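Local structure of putative enoyl-CoA hydratase/isomerase (3ISA) at residues 126-137 and 160-171. The protein is a putative enoyl-CoA hydratase/isomerase of the crotonase family and probably acts on acyl-CoA thioesters, although its substrate is not established. Numbering follows the deposited sequence. Where two conformers were deposited one is given.
Sequences TPEAGFRMPGLK and LGSARAFDADEA
The carbonyl oxygen of Ala163 is gripped by two nitrogens of Arg132: NE donates to Ala163 O at 2.8 Å, and NH2 adds a weak second bond. Arg132 gets there with CG anti to its backbone N (chi1 -167°) and a chain extended to NE; Pro134 CB lies over one guanidinium face. Ala163, at positive phi, closes a Schellman motif ending helix 153-161, so the arginine ties this helix end to the end of strand 130-132. Strands 130-132 and 165-167 pair antiparallel, Phe131 and Phe166 exchanging both backbone bonds; Phe166 N reaches Phe131 O at 2.8 Å. On the face bearing these two phenylalanines, Phe131 CB sits over the Phe166 ring, 3.8 Å from its centroid, a CH-pi contact. The two rings, at 25°, are slid apart and barely overlap. Met133 CE meets the Phe166 edge in plane and touches Leu160 CD2 at 3.9 Å, while Phe117 and Phe176 extend the aromatic cluster. A water bridges Met133 N and Arg164 O. At the strand end, Asp167, N-cap of helix 168-173, accepts from Glu170 N through OD1 (3.0 Å). Glu170 takes Arg164 end-on in a salt bridge, NH1 to OE1 and NH2 to OE2; Arg164 NH2 also bonds Ser158 OG. Within this crotonase-like domain, backbone bonds and the Arg132-Ala163 grip thus fix the strand pairing, with Phe131, Phe166, Met133 and Leu160 packed on one side, and Glu170 probably neutralises Arg164.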
ATOM      1  N   THR D 126     -31.850 -17.512 -12.115  1.00 30.66           N
ATOM      2  CA  THR D 126     -32.660 -18.330 -13.020  1.00 31.36           C
ATOM      3  C   THR D 126     -32.036 -18.293 -14.427  1.00 32.10           C
ATOM      4  O   THR D 126     -31.388 -17.307 -14.779  1.00 26.75           O
ATOM      5  CB  THR D 126     -34.132 -17.842 -13.077  1.00 28.25           C
ATOM      6  OG1 THR D 126     -34.180 -16.440 -13.387  1.00 29.78           O
ATOM      7  CG2 THR D 126     -34.865 -18.134 -11.765  1.00 21.75           C
ATOM      8  N   PRO D 127     -32.217 -19.366 -15.238  1.00 32.72           N
ATOM      9  CA  PRO D 127     -31.657 -19.366 -16.606  1.00 32.32           C
ATOM     10  C   PRO D 127     -32.130 -18.211 -17.489  1.00 34.14           C
ATOM     11  O   PRO D 127     -31.446 -17.857 -18.446  1.00 39.61           O
ATOM     12  CB  PRO D 127     -32.159 -20.692 -17.195  1.00 36.22           C
ATOM     13  CG  PRO D 127     -32.430 -21.551 -16.037  1.00 40.06           C
ATOM     14  CD  PRO D 127     -32.903 -20.637 -14.938  1.00 34.19           C
ATOM     15  N   GLU D 128     -33.280 -17.627 -17.157  1.00 30.97           N
ATOM     16  CA  GLU D 128     -33.864 -16.524 -17.917  1.00 33.43           C
ATOM     17  C   GLU D 128     -33.477 -15.124 -17.383  1.00 30.56           C
ATOM     18  O   GLU D 128     -33.900 -14.111 -17.947  1.00 33.38           O
ATOM     19  CB  GLU D 128     -35.393 -16.661 -17.950  1.00 36.00           C
ATOM     20  CG  GLU D 128     -35.915 -18.031 -18.419  1.00 53.02           C
ATOM     21  CD  GLU D 128     -36.032 -19.070 -17.289  1.00 69.70           C
ATOM     22  OE1 GLU D 128     -35.733 -18.743 -16.115  1.00 53.78           O
ATOM     23  OE2 GLU D 128     -36.418 -20.223 -17.587  1.00 74.94           O
ATOM     24  N   ALA D 129     -32.678 -15.069 -16.317  1.00 26.10           N
ATOM     25  CA  ALA D 129     -32.319 -13.780 -15.685  1.00 26.47           C
ATOM     26  C   ALA D 129     -31.376 -12.934 -16.545  1.00 28.53           C
ATOM     27  O   ALA D 129     -30.599 -13.464 -17.347  1.00 30.75           O
ATOM     28  CB  ALA D 129     -31.709 -14.014 -14.298  1.00 23.86           C
ATOM     29  N   GLY D 130     -31.445 -11.621 -16.365  1.00 23.99           N
ATOM     30  CA  GLY D 130     -30.628 -10.683 -17.127  1.00 25.68           C
ATOM     31  C   GLY D 130     -30.104  -9.584 -16.219  1.00 27.75           C
ATOM     32  O   GLY D 130     -30.703  -9.283 -15.172  1.00 23.49           O
ATOM     33  N   PHE D 131     -28.973  -8.998 -16.606  1.00 23.58           N
ATOM     34  CA  PHE D 131     -28.283  -8.028 -15.770  1.00 19.90           C
ATOM     35  C   PHE D 131     -27.764  -6.908 -16.652  1.00 26.48           C
ATOM     36  O   PHE D 131     -27.261  -7.162 -17.748  1.00 30.41           O
ATOM     37  CB  PHE D 131     -27.065  -8.659 -15.053  1.00 23.84           C
ATOM     38  CG  PHE D 131     -27.364  -9.919 -14.274  1.00 25.72           C
ATOM     39  CD1 PHE D 131     -27.744  -9.856 -12.925  1.00 24.60           C
ATOM     40  CD2 PHE D 131     -27.232 -11.181 -14.877  1.00 27.98           C
ATOM     41  CE1 PHE D 131     -27.998 -11.034 -12.195  1.00 24.78           C
ATOM     42  CE2 PHE D 131     -27.495 -12.351 -14.166  1.00 26.78           C
ATOM     43  CZ  PHE D 131     -27.884 -12.284 -12.821  1.00 26.10           C
ATOM     44  N   ARG D 132     -27.850  -5.678 -16.164  1.00 22.17           N
ATOM     45  CA  ARG D 132     -27.203  -4.538 -16.814  1.00 23.24           C
ATOM     46  C   ARG D 132     -26.792  -3.491 -15.778  1.00 21.59           C
ATOM     47  O   ARG D 132     -27.576  -3.162 -14.890  1.00 21.42           O
ATOM     48  CB  ARG D 132     -28.161  -3.913 -17.837  1.00 21.03           C
ATOM     49  CG  ARG D 132     -27.488  -2.929 -18.792  1.00 21.82           C
ATOM     50  CD  ARG D 132     -28.477  -2.228 -19.747  1.00 24.34           C
ATOM     51  NE  ARG D 132     -27.762  -1.344 -20.666  1.00 40.08           N
ATOM     52  CZ  ARG D 132     -28.214  -0.182 -21.142  1.00 57.73           C
ATOM     53  NH1 ARG D 132     -29.402   0.298 -20.788  1.00 47.12           N
ATOM     54  NH2 ARG D 132     -27.454   0.522 -21.974  1.00 60.86           N
ATOM     55  N   MET D 133     -25.567  -2.969 -15.880  1.00 20.40           N
ATOM     56  CA  MET D 133     -25.130  -1.841 -15.047  1.00 21.89           C
ATOM     57  C   MET D 133     -24.801  -0.681 -15.988  1.00 24.62           C
ATOM     58  O   MET D 133     -23.671  -0.593 -16.483  1.00 25.51           O
ATOM     59  CB  MET D 133     -23.896  -2.209 -14.193  1.00 22.97           C
ATOM     60  CG  MET D 133     -24.138  -3.189 -12.991  1.00 23.67           C
ATOM     61  SD  MET D 133     -22.641  -4.029 -12.388  1.00 16.55           S
ATOM     62  CE  MET D 133     -22.475  -5.277 -13.662  1.00 21.55           C
ATOM     63  N   PRO D 134     -25.798   0.181 -16.284  1.00 24.79           N
ATOM     64  CA  PRO D 134     -25.679   1.250 -17.287  1.00 26.80           C
ATOM     65  C   PRO D 134     -25.257   2.628 -16.769  1.00 25.37           C
ATOM     66  O   PRO D 134     -25.198   3.567 -17.557  1.00 22.18           O
ATOM     67  CB  PRO D 134     -27.101   1.339 -17.847  1.00 28.56           C
ATOM     68  CG  PRO D 134     -27.970   0.998 -16.669  1.00 28.12           C
ATOM     69  CD  PRO D 134     -27.156   0.144 -15.707  1.00 25.12           C
ATOM     70  N   GLY D 135     -24.948   2.740 -15.475  1.00 26.11           N
ATOM     71  CA  GLY D 135     -24.749   4.037 -14.816  1.00 24.18           C
ATOM     72  C   GLY D 135     -23.632   4.921 -15.345  1.00 17.65           C
ATOM     73  O   GLY D 135     -23.717   6.162 -15.255  1.00 18.44           O
ATOM     74  N   LEU D 136     -22.592   4.302 -15.897  1.00 21.78           N
ATOM     75  CA  LEU D 136     -21.519   5.047 -16.548  1.00 17.08           C
ATOM     76  C   LEU D 136     -22.025   5.917 -17.714  1.00 20.67           C
ATOM     77  O   LEU D 136     -21.420   6.932 -18.018  1.00 19.03           O
ATOM     78  CB  LEU D 136     -20.379   4.121 -17.001  1.00 16.25           C
ATOM     79  CG  LEU D 136     -19.568   3.456 -15.863  1.00 20.94           C
ATOM     80  CD1 LEU D 136     -18.807   2.247 -16.382  1.00 25.06           C
ATOM     81  CD2 LEU D 136     -18.590   4.445 -15.234  1.00 18.07           C
ATOM     82  N   LYS D 137     -23.150   5.535 -18.326  1.00 20.59           N
ATOM     83  CA  LYS D 137     -23.813   6.369 -19.341  1.00 23.10           C
ATOM     84  C   LYS D 137     -24.236   7.728 -18.804  1.00 24.74           C
ATOM     85  O   LYS D 137     -24.401   8.670 -19.566  1.00 23.57           O
ATOM     86  CB  LYS D 137     -25.046   5.677 -19.909  1.00 23.61           C
ATOM     87  CG  LYS D 137     -24.751   4.520 -20.838  1.00 27.01           C
ATOM     88  CD  LYS D 137     -24.303   5.022 -22.203  1.00 29.16           C
ATOM     89  CE  LYS D 137     -24.169   3.897 -23.216  1.00 44.30           C
ATOM     90  NZ  LYS D 137     -23.754   4.456 -24.539  1.00 33.20           N
ATOM     91  N   LEU D 160     -18.871  -2.997 -18.596  1.00 25.99           N
ATOM     92  CA  LEU D 160     -19.150  -1.664 -18.069  1.00 26.32           C
ATOM     93  C   LEU D 160     -18.874  -0.565 -19.094  1.00 27.93           C
ATOM     94  O   LEU D 160     -19.645   0.391 -19.195  1.00 35.69           O
ATOM     95  CB  LEU D 160     -18.371  -1.413 -16.774  1.00 27.12           C
ATOM     96  CG  LEU D 160     -18.602  -2.460 -15.669  1.00 23.17           C
ATOM     97  CD1 LEU D 160     -17.707  -2.146 -14.476  1.00 21.16           C
ATOM     98  CD2 LEU D 160     -20.083  -2.575 -15.268  1.00 23.56           C
ATOM     99  N   GLY D 161     -17.792  -0.730 -19.855  1.00 28.48           N
ATOM    100  CA  GLY D 161     -17.352   0.243 -20.879  1.00 35.32           C
ATOM    101  C   GLY D 161     -18.370   0.606 -21.948  1.00 37.16           C
ATOM    102  O   GLY D 161     -18.359   1.732 -22.462  1.00 42.25           O
ATOM    103  N   SER D 162     -19.231  -0.351 -22.282  1.00 28.89           N
ATOM    104  CA  SER D 162     -20.307  -0.167 -23.248  0.50 34.08           C
ATOM    105  C   SER D 162     -21.662  -0.169 -22.555  1.00 38.37           C
ATOM    106  O   SER D 162     -22.712  -0.185 -23.226  1.00 35.86           O
ATOM    107  CB  SER D 162     -20.265  -1.277 -24.298  0.50 29.58           C
ATOM    108  OG  SER D 162     -19.118  -1.147 -25.121  0.50 23.98           O
ATOM    109  N   ALA D 163     -21.618  -0.192 -21.216  1.00 39.79           N
ATOM    110  CA  ALA D 163     -22.791  -0.216 -20.331  1.00 40.38           C
ATOM    111  C   ALA D 163     -23.868  -1.155 -20.837  1.00 36.61           C
ATOM    112  O   ALA D 163     -25.021  -0.762 -20.954  1.00 42.39           O
ATOM    113  CB  ALA D 163     -23.345   1.196 -20.151  1.00 43.52           C
ATOM    114  N   ARG D 164     -23.471  -2.386 -21.156  1.00 33.97           N
ATOM    115  CA  ARG D 164     -24.320  -3.331 -21.873  1.00 34.07           C
ATOM    116  C   ARG D 164     -24.940  -4.418 -20.989  1.00 37.73           C
ATOM    117  O   ARG D 164     -24.408  -4.750 -19.929  1.00 34.85           O
ATOM    118  CB  ARG D 164     -23.539  -3.987 -23.029  1.00 39.21           C
ATOM    119  CG  ARG D 164     -22.322  -4.818 -22.616  1.00 30.62           C
ATOM    120  CD  ARG D 164     -21.865  -5.680 -23.776  1.00 44.48           C
ATOM    121  NE  ARG D 164     -20.681  -6.490 -23.476  1.00 34.16           N
ATOM    122  CZ  ARG D 164     -20.705  -7.736 -23.001  1.00 37.45           C
ATOM    123  NH1 ARG D 164     -21.854  -8.347 -22.723  1.00 34.45           N
ATOM    124  NH2 ARG D 164     -19.561  -8.372 -22.790  1.00 33.53           N
ATOM    125  N   ALA D 165     -26.053  -4.980 -21.449  1.00 35.32           N
ATOM    126  CA  ALA D 165     -26.675  -6.100 -20.767  1.00 36.82           C
ATOM    127  C   ALA D 165     -25.889  -7.406 -20.945  1.00 39.46           C
ATOM    128  O   ALA D 165     -25.149  -7.563 -21.920  1.00 42.42           O
ATOM    129  CB  ALA D 165     -28.111  -6.268 -21.228  1.00 31.55           C
ATOM    130  N   PHE D 166     -26.035  -8.320 -19.981  1.00 32.10           N
ATOM    131  CA  PHE D 166     -25.584  -9.711 -20.103  1.00 31.17           C
ATOM    132  C   PHE D 166     -26.562 -10.688 -19.453  1.00 34.46           C
ATOM    133  O   PHE D 166     -27.210 -10.369 -18.448  1.00 33.43           O
ATOM    134  CB  PHE D 166     -24.147  -9.922 -19.590  1.00 34.14           C
ATOM    135  CG  PHE D 166     -23.937  -9.576 -18.128  1.00 32.63           C
ATOM    136  CD1 PHE D 166     -23.833 -10.588 -17.165  1.00 23.45           C
ATOM    137  CD2 PHE D 166     -23.787  -8.251 -17.723  1.00 25.51           C
ATOM    138  CE1 PHE D 166     -23.620 -10.281 -15.814  1.00 24.78           C
ATOM    139  CE2 PHE D 166     -23.578  -7.931 -16.375  1.00 32.25           C
ATOM    140  CZ  PHE D 166     -23.486  -8.953 -15.425  1.00 26.34           C
ATOM    141  N   ASP D 167     -26.673 -11.875 -20.048  1.00 32.23           N
ATOM    142  CA  ASP D 167     -27.639 -12.878 -19.613  1.00 33.04           C
ATOM    143  C   ASP D 167     -27.038 -13.908 -18.666  1.00 31.90           C
ATOM    144  O   ASP D 167     -25.834 -13.883 -18.385  1.00 33.41           O
ATOM    145  CB  ASP D 167     -28.318 -13.553 -20.828  1.00 36.02           C
ATOM    146  CG  ASP D 167     -27.422 -14.592 -21.542  1.00 44.73           C
ATOM    147  OD1 ASP D 167     -26.185 -14.615 -21.358  1.00 37.22           O
ATOM    148  OD2 ASP D 167     -27.978 -15.402 -22.318  1.00 58.62           O
ATOM    149  N   ALA D 168     -27.890 -14.817 -18.193  1.00 31.51           N
ATOM    150  CA  ALA D 168     -27.501 -15.886 -17.275  1.00 32.27           C
ATOM    151  C   ALA D 168     -26.326 -16.750 -17.759  1.00 35.21           C
ATOM    152  O   ALA D 168     -25.423 -17.052 -16.969  1.00 28.60           O
ATOM    153  CB  ALA D 168     -28.702 -16.749 -16.953  1.00 29.73           C
ATOM    154  N   ASP D 169     -26.332 -17.125 -19.048  1.00 35.09           N
ATOM    155  CA  ASP D 169     -25.243 -17.924 -19.634  1.00 36.05           C
ATOM    156  C   ASP D 169     -23.915 -17.201 -19.577  1.00 25.36           C
ATOM    157  O   ASP D 169     -22.926 -17.775 -19.124  1.00 29.86           O
ATOM    158  CB  ASP D 169     -25.546 -18.315 -21.087  1.00 44.40           C
ATOM    159  CG  ASP D 169     -26.617 -19.380 -21.196  1.00 59.02           C
ATOM    160  OD1 ASP D 169     -26.754 -20.203 -20.262  1.00 73.54           O
ATOM    161  OD2 ASP D 169     -27.321 -19.394 -22.230  1.00 76.08           O
ATOM    162  N   GLU D 170     -23.909 -15.938 -20.009  1.00 27.61           N
ATOM    163  CA  GLU D 170     -22.715 -15.096 -19.920  1.00 30.13           C
ATOM    164  C   GLU D 170     -22.285 -14.889 -18.478  1.00 28.94           C
ATOM    165  O   GLU D 170     -21.099 -15.033 -18.170  1.00 31.75           O
ATOM    166  CB  GLU D 170     -22.879 -13.738 -20.617  1.00 28.96           C
ATOM    167  CG  GLU D 170     -21.554 -12.955 -20.606  1.00 31.43           C
ATOM    168  CD  GLU D 170     -21.547 -11.645 -21.387  1.00 39.35           C
ATOM    169  OE1 GLU D 170     -22.537 -11.322 -22.085  1.00 44.81           O
ATOM    170  OE2 GLU D 170     -20.517 -10.932 -21.291  1.00 41.05           O
ATOM    171  N   ALA D 171     -23.246 -14.577 -17.598  1.00 28.46           N
ATOM    172  CA  ALA D 171     -22.960 -14.429 -16.157  1.00 27.37           C
ATOM    173  C   ALA D 171     -22.263 -15.666 -15.569  1.00 24.18           C
ATOM    174  O   ALA D 171     -21.298 -15.537 -14.808  1.00 27.60           O
ATOM    175  CB  ALA D 171     -24.241 -14.107 -15.395  1.00 25.42           C
TER
HETATM  176  O   HOH W   1     -23.535  -3.313 -17.840  1.00 29.97           O
HETATM  177  O   HOH W   2     -22.041   1.261 -17.140  1.00 36.12           O
HETATM  178  O   HOH W   3     -23.518   1.356 -25.368  1.00 39.82           O